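Local coordinates for protein trichothecene 3-O-acetyltransferase (Gibberella zeae, PDB 2RKV) that transfers the acetyl group of acetyl coenzyme A to the 3-hydroxyl of trichothecene mycotoxins such as T-2, as a member of the BAHD acyltransferase superfamily, at residues 14-19 with 154-159; 20-25 with 115-120; 120-125 with 403-408. All blocks are in the same frame, centred on the assembly; numbering follows the deposited sequence. Where two conformers were deposited one is given.

Contact 1: 14-19 with 154-159; sequences PGLLSI and GQHGAM. With ZBA (12,13-Epoxytrichothec-9-ene-3,4,8,15-tetrol-4,15-diacetate-8-isovalerate), chain D.
His156 reaches from the end of strand 147-155 past Leu16 and Ile19 to the bound toxin. Its backbone N donates a nearly straight hydrogen bond to Ile19 O (3.0 Å, 168°), which ties the start of the side chain to the loop that leads into strand 20-28. From there His156 CB packs beside two carbonyls of that loop, 3.3 Å from Leu16 O and slightly farther from Ile19 O. With chi1 at -149°, well off anti, the ring turns one face to Leu16. CD2 of Leu16 lies over the ring centre, 3.6 Å from the centroid and only 7° off the normal, a CH-pi contact that covers one face. Ile19 CG2 is one neighbour at the ring edge, 4.2 Å from His156 CD2. CE1 comes within 3.3 Å of the acetyl methyl carbon C43 of the toxin, and at the tip NE2 shares an in-plane, almost linear hydrogen bond of 2.7 Å with toxin O16, the hydroxyl at position 3. Leu16 CD2 (3.4 Å from O13) and Ile19 CD1 (3.5 Å from O17) also touch the toxin, so both side chains that flank the ring also line the pocket. His156 opens the HxxxD motif of the BAHD superfamily, whose histidine, poised here against the hydroxyl to be acetylated, probably serves as the general base.

Contact 2: 20-25 with 115-120; sequences YTQISL and IIAPRK
Gln22 and Arg119 form the one direct hydrogen bond of the contact: Gln22 NE2 donates to Arg119 O at 2.8 Å. The acceptor lies in the plane of the amide and the donor in the plane of the carbonyl, though the N-H...O angle is only 140°. NE2 also donates to Glu113 OE1, while Gln22 OE1 takes a hydrogen bond from Arg402 NH1; partners at both ends fix the rotation of the buried amide.

Among the aromatic contacts, Arg119 passes obliquely over one face of Tyr20. Its CG stands anti to the backbone N (chi1 176°) and the chain runs straight on to NE, laying CD over the ring in a CH-pi contact, 4.1 Å from the centroid. Farther out, Tyr20 CE1 approaches the guanidinium face near its rim, 3.3 Å from Arg119 NE, with the two planes 36° apart. Hydrogen bonds to carbonyls of one loop hold both tips, Tyr20 OH to Pro135 O and Arg119 NH2 to Pro133 O.

The alternation is that of a beta strand: Tyr20, Gln22 and Ser24 face the turn after helix 113-116, whereas Thr21 and Ile23 lie on the other side of the N-terminal mixed sheet.

Van der Waals contacts fill in the rest. Ala117 CB lies 3.6 Å from Gln22 NE2, and Ile116 CD1 reaches Ser24 OG (3.7 Å), a hydroxyl hydrogen-bonded to Thr151 OG1.

Contact 3: 120-125 with 403-408; sequences KTLPIG and PIFEPV
Thr121 and Phe405 mark the closest backbone approach, 6.9 Å between their CA atoms, where two irregular loops meet through side chains and one water rather than through backbone hydrogen bonds. Phe405 is held from two directions. Thr121 CG2 sits over one face, offset toward the rim, in a CH-pi contact 4.0 Å from the ring centroid; Leu122 CD1 comes to the edge, 4.0 Å from Phe405 CD1. The other branch of Thr121, OG1, is hydrogen-bonded to Arg402 NH2. Leu122 also touches the bound T-2 toxin, so the same side chain joins Phe405 to the substrate pocket.

Glu406 makes the polar half. Lys120 curls at its far end (chi3 64°, chi4 68°) and brings NZ to OE2 in a 2.8 Å salt bridge, meeting that oxygen on its syn side, 20° out of the carboxylate plane. OE1 accepts from a water 2.6 Å away, which itself accepts from Leu122 N (2.9 Å). Ile124 arrives from the opposite direction and places CD1 3.6 Å from Glu406 OE2, after an inverse gamma turn centred on Pro123.

The 403-408 loop leads from strand 399-401 of the N-terminal sheet to strand 411-414 of the C-terminal one, so the contact joins the connection between the two sheets to the loop after helix 113-116. Both oxygens of Glu406 are engaged, and NZ of Lys120 has a second salt bridge to Glu113; flanked by two carboxylates, the lysine probably stays protonated, while its proximity should favour the ionised form of Glu406.

Overall arrangement
The three contacts form a triangle beside the toxin, with centres 10 to 14 Å apart. Contacts 1 and 2 have centres about 14 Å apart and meet in the N-terminal sheet, where Gly154 N lies 2.9 Å from Thr21 O, probably hydrogen-bonded. Contacts 2 and 3, about 10 Å apart, share Lys120 and are joined by a probable hydrogen bond from Tyr20 N to Thr121 O (3.0 Å). Contact 3 closes back on contact 1 through Pro123 CD against Ser18 O (3.3 Å). Contacts 1 and 3 both reach the toxin; the His156 side chain is about 8 Å from coenzyme A, and the Tyr20 side chain of contact 2 is about 9 Å from the toxin.

Contact 1: 14-19 with 154-159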
loop_
_atom_site.group_PDB
_atom_site.type_symbol
_atom_site.label_atom_id
_atom_site.label_comp_id
_atom_site.label_asym_id
_atom_site.label_seq_id
_atom_site.Cartn_x
_atom_site.Cartn_y
_atom_site.Cartn_z
ATOM N N PRO A 14 14.030 -6.816 4.486
ATOM C CA PRO A 14 13.844 -6.677 5.941
ATOM C C PRO A 14 12.683 -5.765 6.348
ATOM O O PRO A 14 11.980 -6.057 7.322
ATOM C CB PRO A 14 15.169 -6.058 6.401
ATOM C CG PRO A 14 16.156 -6.547 5.412
ATOM C CD PRO A 14 15.426 -6.532 4.093
ATOM N N GLY A 15 12.497 -4.669 5.613
ATOM C CA GLY A 15 11.424 -3.714 5.894
ATOM C C GLY A 15 10.043 -4.325 5.730
ATOM O O GLY A 15 9.159 -4.112 6.564
ATOM N N LEU A 16 9.866 -5.093 4.659
ATOM C CA LEU A 16 8.570 -5.690 4.344
ATOM C C LEU A 16 8.201 -6.795 5.330
ATOM O O LEU A 16 7.023 -6.978 5.658
ATOM C CB LEU A 16 8.568 -6.223 2.913
ATOM C CG LEU A 16 8.789 -5.178 1.820
ATOM C CD1 LEU A 16 8.604 -5.817 0.460
ATOM C CD2 LEU A 16 7.854 -3.983 1.978
ATOM N N LEU A 17 9.212 -7.507 5.816
ATOM C CA LEU A 17 8.998 -8.618 6.748
ATOM C C LEU A 17 8.484 -8.222 8.135
ATOM O O LEU A 17 8.017 -9.084 8.886
ATOM C CB LEU A 17 10.259 -9.492 6.863
ATOM C CG LEU A 17 10.564 -10.435 5.691
ATOM C CD1 LEU A 17 11.884 -11.143 5.912
ATOM C CD2 LEU A 17 9.440 -11.450 5.516
ATOM N N SER A 18 8.542 -6.930 8.467
ATOM C CA SER A 18 8.105 -6.448 9.789
ATOM C C SER A 18 6.794 -5.635 9.769
ATOM O O SER A 18 6.313 -5.179 10.821
ATOM C CB SER A 18 9.220 -5.612 10.434
ATOM O OG SER A 18 9.542 -4.492 9.625
ATOM N N ILE A 19 6.216 -5.481 8.582
ATOM C CA ILE A 19 5.097 -4.567 8.352
ATOM C C ILE A 19 3.821 -5.320 7.975
ATOM O O ILE A 19 3.883 -6.335 7.283
ATOM C CB ILE A 19 5.442 -3.565 7.216
ATOM C CG1 ILE A 19 6.515 -2.570 7.679
ATOM C CG2 ILE A 19 4.200 -2.819 6.726
ATOM C CD1 ILE A 19 7.071 -1.706 6.541
ATOM N N GLY A 154 -2.503 -7.560 5.821
ATOM C CA GLY A 154 -1.687 -8.538 5.094
ATOM C C GLY A 154 -0.221 -8.391 5.462
ATOM O O GLY A 154 0.310 -7.279 5.465
ATOM N N GLN A 155 0.439 -9.513 5.751
ATOM C CA GLN A 155 1.870 -9.508 6.063
ATOM C C GLN A 155 2.621 -9.068 4.811
ATOM O O GLN A 155 2.526 -9.729 3.776
ATOM C CB GLN A 155 2.331 -10.903 6.493
ATOM C CG GLN A 155 3.480 -10.881 7.499
ATOM C CD GLN A 155 4.676 -10.136 6.963
ATOM O OE1 GLN A 155 5.059 -9.081 7.490
ATOM N NE2 GLN A 155 5.244 -10.644 5.890
ATOM N N HIS A 156 3.368 -7.973 4.866
ATOM C CA HIS A 156 3.919 -7.401 3.654
ATOM C C HIS A 156 4.991 -8.208 2.928
ATOM O O HIS A 156 5.187 -7.985 1.795
ATOM C CB HIS A 156 4.435 -5.948 3.892
ATOM C CG HIS A 156 4.349 -5.032 2.703
ATOM N ND1 HIS A 156 4.583 -5.417 1.409
ATOM C CD2 HIS A 156 4.033 -3.727 2.636
ATOM C CE1 HIS A 156 4.439 -4.387 0.600
ATOM N NE2 HIS A 156 4.117 -3.343 1.327
ATOM N N GLY A 157 5.696 -9.061 3.644
ATOM C CA GLY A 157 6.618 -9.996 2.977
ATOM C C GLY A 157 5.847 -10.988 2.108
ATOM O O GLY A 157 6.338 -11.441 1.071
ATOM N N ALA A 158 4.631 -11.308 2.539
ATOM C CA ALA A 158 3.773 -12.274 1.838
ATOM C C ALA A 158 2.947 -11.663 0.717
ATOM O O ALA A 158 2.490 -12.377 -0.180
ATOM C CB ALA A 158 2.854 -12.977 2.828
ATOM N N MET A 159 2.739 -10.349 0.761
ATOM C CA MET A 159 1.894 -9.704 -0.244
ATOM C C MET A 159 2.081 -8.204 -0.302
ATOM O O MET A 159 2.208 -7.555 0.731
ATOM C CB MET A 159 0.407 -10.015 0.011
ATOM C CG MET A 159 -0.153 -9.477 1.331
ATOM S SD MET A 159 -1.808 -10.136 1.701
ATOM C CE MET A 159 -1.354 -11.791 2.223
HETATM O O18 ZBA D . 8.476 3.527 5.410
HETATM C C44 ZBA D . 8.389 2.435 5.801
HETATM C C45 ZBA D . 9.276 1.787 6.801
HETATM C C46 ZBA D . 8.629 1.673 8.103
HETATM C C48 ZBA D . 8.259 2.974 8.598
HETATM C C47 ZBA D . 9.447 1.134 9.236
HETATM O O17 ZBA D . 7.406 1.628 5.388
HETATM C C31 ZBA D . 6.315 2.124 4.597
HETATM C C30 ZBA D . 6.643 2.145 3.141
HETATM C C32 ZBA D . 5.148 1.286 4.962
HETATM C C39 ZBA D . 4.738 1.394 6.413
HETATM C C33 ZBA D . 4.571 0.506 4.102
HETATM C C34 ZBA D . 4.969 0.380 2.681
HETATM O O10 ZBA D . 4.052 1.235 1.971
HETATM C C29 ZBA D . 6.408 0.840 2.381
HETATM C C38 ZBA D . 7.367 -0.229 2.894
HETATM O O12 ZBA D . 8.622 0.347 3.224
HETATM C C40 ZBA D . 9.758 -0.287 2.985
HETATM C C41 ZBA D . 10.927 0.544 3.457
HETATM O O13 ZBA D . 9.886 -1.296 2.479
HETATM C C28 ZBA D . 6.581 1.018 0.814
HETATM C C37 ZBA D . 8.027 1.321 0.373
HETATM C C35 ZBA D . 5.583 2.084 0.382
HETATM C C25 ZBA D . 4.283 1.403 0.603
HETATM C C36 ZBA D . 5.804 3.473 0.093
HETATM O O11 ZBA D . 5.778 2.543 -0.963
HETATM C C27 ZBA D . 5.965 -0.214 0.070
HETATM C C26 ZBA D . 4.494 0.107 -0.114
HETATM O O16 ZBA D . 3.647 -0.909 0.348
HETATM O O14 ZBA D . 6.574 -0.227 -1.225
HETATM C C42 ZBA D . 6.756 -1.289 -2.000
HETATM O O15 ZBA D . 7.270 -1.221 -3.069
HETATM C C43 ZBA D . 6.208 -2.478 -1.400
#

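Contact 2: 20-25 with 115-120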
loop_
_atom_site.group_PDB
_atom_site.type_symbol
_atom_site.label_atom_id
_atom_site.label_comp_id
_atom_site.label_asym_id
_atom_site.label_seq_id
_atom_site.Cartn_x
_atom_site.Cartn_y
_atom_site.Cartn_z
ATOM N N TYR A 20 2.684 -4.805 8.439
ATOM C CA TYR A 20 1.372 -5.212 7.947
ATOM C C TYR A 20 0.682 -4.077 7.198
ATOM O O TYR A 20 0.578 -2.952 7.710
ATOM C CB TYR A 20 0.482 -5.692 9.094
ATOM C CG TYR A 20 0.749 -7.126 9.471
ATOM C CD1 TYR A 20 1.787 -7.460 10.337
ATOM C CD2 TYR A 20 -0.029 -8.155 8.935
ATOM C CE1 TYR A 20 2.040 -8.794 10.675
ATOM C CE2 TYR A 20 0.210 -9.490 9.271
ATOM C CZ TYR A 20 1.246 -9.801 10.128
ATOM O OH TYR A 20 1.477 -11.119 10.449
ATOM N N THR A 21 0.210 -4.376 5.987
ATOM C CA THR A 21 -0.610 -3.438 5.217
ATOM C C THR A 21 -2.068 -3.562 5.641
ATOM O O THR A 21 -2.630 -4.660 5.590
ATOM C CB THR A 21 -0.528 -3.716 3.701
ATOM O OG1 THR A 21 0.841 -3.659 3.276
ATOM C CG2 THR A 21 -1.365 -2.697 2.912
ATOM N N GLN A 22 -2.675 -2.444 6.044
ATOM C CA GLN A 22 -4.081 -2.428 6.468
ATOM C C GLN A 22 -4.956 -1.688 5.467
ATOM O O GLN A 22 -4.540 -0.696 4.875
ATOM C CB GLN A 22 -4.245 -1.739 7.829
ATOM C CG GLN A 22 -3.302 -2.223 8.922
ATOM C CD GLN A 22 -3.157 -1.200 10.030
ATOM O OE1 GLN A 22 -3.244 0.010 9.786
ATOM N NE2 GLN A 22 -2.919 -1.673 11.250
ATOM N N ILE A 23 -6.185 -2.163 5.293
ATOM C CA ILE A 23 -7.190 -1.428 4.537
ATOM C C ILE A 23 -8.539 -1.696 5.198
ATOM O O ILE A 23 -8.790 -2.816 5.670
ATOM C CB ILE A 23 -7.180 -1.810 3.019
ATOM C CG1 ILE A 23 -8.057 -0.868 2.176
ATOM C CG2 ILE A 23 -7.549 -3.300 2.820
ATOM C CD1 ILE A 23 -7.488 0.543 1.992
ATOM N N SER A 24 -9.378 -0.662 5.263
ATOM C CA SER A 24 -10.711 -0.775 5.839
ATOM C C SER A 24 -11.786 -0.463 4.818
ATOM O O SER A 24 -11.652 0.483 4.028
ATOM C CB SER A 24 -10.877 0.158 7.053
ATOM O OG SER A 24 -9.922 -0.145 8.062
ATOM N N LEU A 25 -12.853 -1.265 4.857
ATOM C CA LEU A 25 -14.029 -1.087 4.028
ATOM C C LEU A 25 -15.214 -0.811 4.958
ATOM O O LEU A 25 -15.462 -1.568 5.894
ATOM C CB LEU A 25 -14.280 -2.350 3.179
ATOM C CG LEU A 25 -13.361 -2.617 1.968
ATOM C CD1 LEU A 25 -11.897 -2.766 2.337
ATOM C CD2 LEU A 25 -13.832 -3.849 1.171
ATOM N N ILE A 115 -8.123 0.622 17.237
ATOM C CA ILE A 115 -9.527 0.355 17.522
ATOM C C ILE A 115 -10.149 -0.582 16.475
ATOM O O ILE A 115 -10.917 -1.486 16.829
ATOM C CB ILE A 115 -10.323 1.681 17.615
ATOM C CG1 ILE A 115 -9.723 2.572 18.713
ATOM C CG2 ILE A 115 -11.823 1.427 17.871
ATOM C CD1 ILE A 115 -10.335 3.959 18.773
ATOM N N ILE A 116 -9.822 -0.371 15.197
ATOM C CA ILE A 116 -10.519 -1.094 14.120
ATOM C C ILE A 116 -9.666 -2.097 13.307
ATOM O O ILE A 116 -10.194 -2.769 12.415
ATOM C CB ILE A 116 -11.339 -0.122 13.191
ATOM C CG1 ILE A 116 -10.469 1.006 12.612
ATOM C CG2 ILE A 116 -12.522 0.503 13.966
ATOM C CD1 ILE A 116 -9.389 0.570 11.649
ATOM N N ALA A 117 -8.381 -2.215 13.639
ATOM C CA ALA A 117 -7.489 -3.192 12.996
ATOM C C ALA A 117 -7.069 -4.298 13.974
ATOM O O ALA A 117 -6.942 -4.041 15.175
ATOM C CB ALA A 117 -6.258 -2.502 12.405
ATOM N N PRO A 118 -6.845 -5.527 13.464
ATOM C CA PRO A 118 -6.464 -6.661 14.325
ATOM C C PRO A 118 -4.994 -6.674 14.755
ATOM O O PRO A 118 -4.625 -7.419 15.671
ATOM C CB PRO A 118 -6.766 -7.876 13.443
ATOM C CG PRO A 118 -6.566 -7.380 12.058
ATOM C CD PRO A 118 -6.972 -5.930 12.048
ATOM N N ARG A 119 -4.165 -5.864 14.103
ATOM C CA ARG A 119 -2.741 -5.777 14.417
ATOM C C ARG A 119 -2.218 -4.446 13.882
ATOM O O ARG A 119 -2.714 -3.946 12.879
ATOM C CB ARG A 119 -1.971 -6.944 13.775
ATOM C CG ARG A 119 -0.457 -6.876 13.975
ATOM C CD ARG A 119 0.179 -8.237 13.808
ATOM N NE ARG A 119 1.636 -8.189 13.896
ATOM C CZ ARG A 119 2.410 -9.255 14.098
ATOM N NH1 ARG A 119 3.727 -9.123 14.149
ATOM N NH2 ARG A 119 1.866 -10.455 14.266
ATOM N N LYS A 120 -1.220 -3.880 14.552
ATOM C CA LYS A 120 -0.641 -2.609 14.103
ATOM C C LYS A 120 0.141 -2.764 12.803
ATOM O O LYS A 120 0.624 -3.853 12.477
ATOM C CB LYS A 120 0.243 -2.005 15.194
ATOM C CG LYS A 120 -0.552 -1.482 16.387
ATOM C CD LYS A 120 0.355 -1.042 17.539
ATOM C CE LYS A 120 1.239 0.137 17.141
ATOM N NZ LYS A 120 0.446 1.379 16.917
#

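Contact 3: 120-125 with 403-408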
loop_
_atom_site.group_PDB
_atom_site.type_symbol
_atom_site.label_atom_id
_atom_site.label_comp_id
_atom_site.label_asym_id
_atom_site.label_seq_id
_atom_site.Cartn_x
_atom_site.Cartn_y
_atom_site.Cartn_z
ATOM N N LYS A 120 -1.220 -3.880 14.552
ATOM C CA LYS A 120 -0.641 -2.609 14.103
ATOM C C LYS A 120 0.141 -2.764 12.803
ATOM O O LYS A 120 0.624 -3.853 12.477
ATOM C CB LYS A 120 0.243 -2.005 15.194
ATOM C CG LYS A 120 -0.552 -1.482 16.387
ATOM C CD LYS A 120 0.355 -1.042 17.539
ATOM C CE LYS A 120 1.239 0.137 17.141
ATOM N NZ LYS A 120 0.446 1.379 16.917
ATOM N N THR A 121 0.251 -1.666 12.059
ATOM C CA THR A 121 1.048 -1.613 10.841
ATOM C C THR A 121 2.532 -1.878 11.113
ATOM O O THR A 121 3.180 -2.662 10.406
ATOM C CB THR A 121 0.898 -0.236 10.172
ATOM O OG1 THR A 121 -0.455 -0.069 9.727
ATOM C CG2 THR A 121 1.845 -0.110 8.989
ATOM N N LEU A 122 3.058 -1.212 12.137
ATOM C CA LEU A 122 4.471 -1.280 12.460
ATOM C C LEU A 122 4.722 -2.256 13.609
ATOM O O LEU A 122 3.807 -2.533 14.387
ATOM C CB LEU A 122 5.000 0.122 12.800
ATOM C CG LEU A 122 4.820 1.167 11.690
ATOM C CD1 LEU A 122 5.192 2.579 12.167
ATOM C CD2 LEU A 122 5.582 0.798 10.405
ATOM N N PRO A 123 5.962 -2.792 13.707
ATOM C CA PRO A 123 6.328 -3.716 14.783
ATOM C C PRO A 123 6.509 -2.983 16.114
ATOM O O PRO A 123 7.622 -2.915 16.649
ATOM C CB PRO A 123 7.654 -4.308 14.297
ATOM C CG PRO A 123 8.255 -3.230 13.464
ATOM C CD PRO A 123 7.085 -2.569 12.771
ATOM N N ILE A 124 5.410 -2.436 16.619
ATOM C CA ILE A 124 5.393 -1.642 17.841
ATOM C C ILE A 124 4.365 -2.251 18.782
ATOM O O ILE A 124 3.247 -2.560 18.369
ATOM C CB ILE A 124 5.014 -0.155 17.549
ATOM C CG1 ILE A 124 6.093 0.524 16.699
ATOM C CG2 ILE A 124 4.762 0.625 18.860
ATOM C CD1 ILE A 124 5.673 1.851 16.085
ATOM N N GLY A 125 4.756 -2.444 20.039
ATOM C CA GLY A 125 3.823 -2.895 21.065
ATOM C C GLY A 125 3.757 -4.402 21.220
ATOM O O GLY A 125 4.567 -5.126 20.634
ATOM N N PRO A 403 -6.399 2.707 7.501
ATOM C CA PRO A 403 -6.277 3.159 8.899
ATOM C C PRO A 403 -5.097 4.095 9.179
ATOM O O PRO A 403 -4.014 3.967 8.592
ATOM C CB PRO A 403 -6.094 1.843 9.675
ATOM C CG PRO A 403 -6.881 0.848 8.847
ATOM C CD PRO A 403 -6.470 1.236 7.425
ATOM N N ILE A 404 -5.324 5.032 10.090
ATOM C CA ILE A 404 -4.249 5.871 10.599
ATOM C C ILE A 404 -3.311 5.051 11.496
ATOM O O ILE A 404 -3.749 4.154 12.227
ATOM C CB ILE A 404 -4.812 7.115 11.353
ATOM C CG1 ILE A 404 -3.739 8.196 11.508
ATOM C CG2 ILE A 404 -5.440 6.728 12.701
ATOM C CD1 ILE A 404 -4.303 9.570 11.876
ATOM N N PHE A 405 -2.024 5.355 11.410
ATOM C CA PHE A 405 -1.025 4.790 12.297
ATOM C C PHE A 405 -0.008 5.882 12.633
ATOM O O PHE A 405 -0.305 7.074 12.449
ATOM C CB PHE A 405 -0.397 3.503 11.720
ATOM C CG PHE A 405 0.338 3.676 10.405
ATOM C CD1 PHE A 405 1.724 3.523 10.352
ATOM C CD2 PHE A 405 -0.355 3.917 9.212
ATOM C CE1 PHE A 405 2.426 3.652 9.139
ATOM C CE2 PHE A 405 0.337 4.042 7.988
ATOM C CZ PHE A 405 1.736 3.904 7.960
ATOM N N GLU A 406 1.157 5.499 13.148
ATOM C CA GLU A 406 2.171 6.496 13.491
ATOM C C GLU A 406 2.507 7.328 12.255
ATOM O O GLU A 406 2.586 6.790 11.148
ATOM C CB GLU A 406 3.442 5.839 14.036
ATOM C CG GLU A 406 3.308 5.263 15.450
ATOM C CD GLU A 406 2.661 3.875 15.493
ATOM O OE1 GLU A 406 2.403 3.282 14.415
ATOM O OE2 GLU A 406 2.415 3.379 16.617
ATOM N N PRO A 407 2.693 8.648 12.436
ATOM C CA PRO A 407 3.181 9.454 11.324
ATOM C C PRO A 407 4.531 8.935 10.845
ATOM O O PRO A 407 5.373 8.540 11.661
ATOM C CB PRO A 407 3.332 10.851 11.947
ATOM C CG PRO A 407 2.363 10.862 13.067
ATOM C CD PRO A 407 2.438 9.469 13.634
ATOM N N VAL A 408 4.706 8.909 9.529
ATOM C CA VAL A 408 5.963 8.538 8.900
ATOM C C VAL A 408 6.225 9.618 7.862
ATOM O O VAL A 408 5.595 9.627 6.798
ATOM C CB VAL A 408 5.879 7.152 8.204
ATOM C CG1 VAL A 408 7.198 6.803 7.522
ATOM C CG2 VAL A 408 5.482 6.060 9.201
HETATM O O HOH W 1 1.626 0.899 13.598
#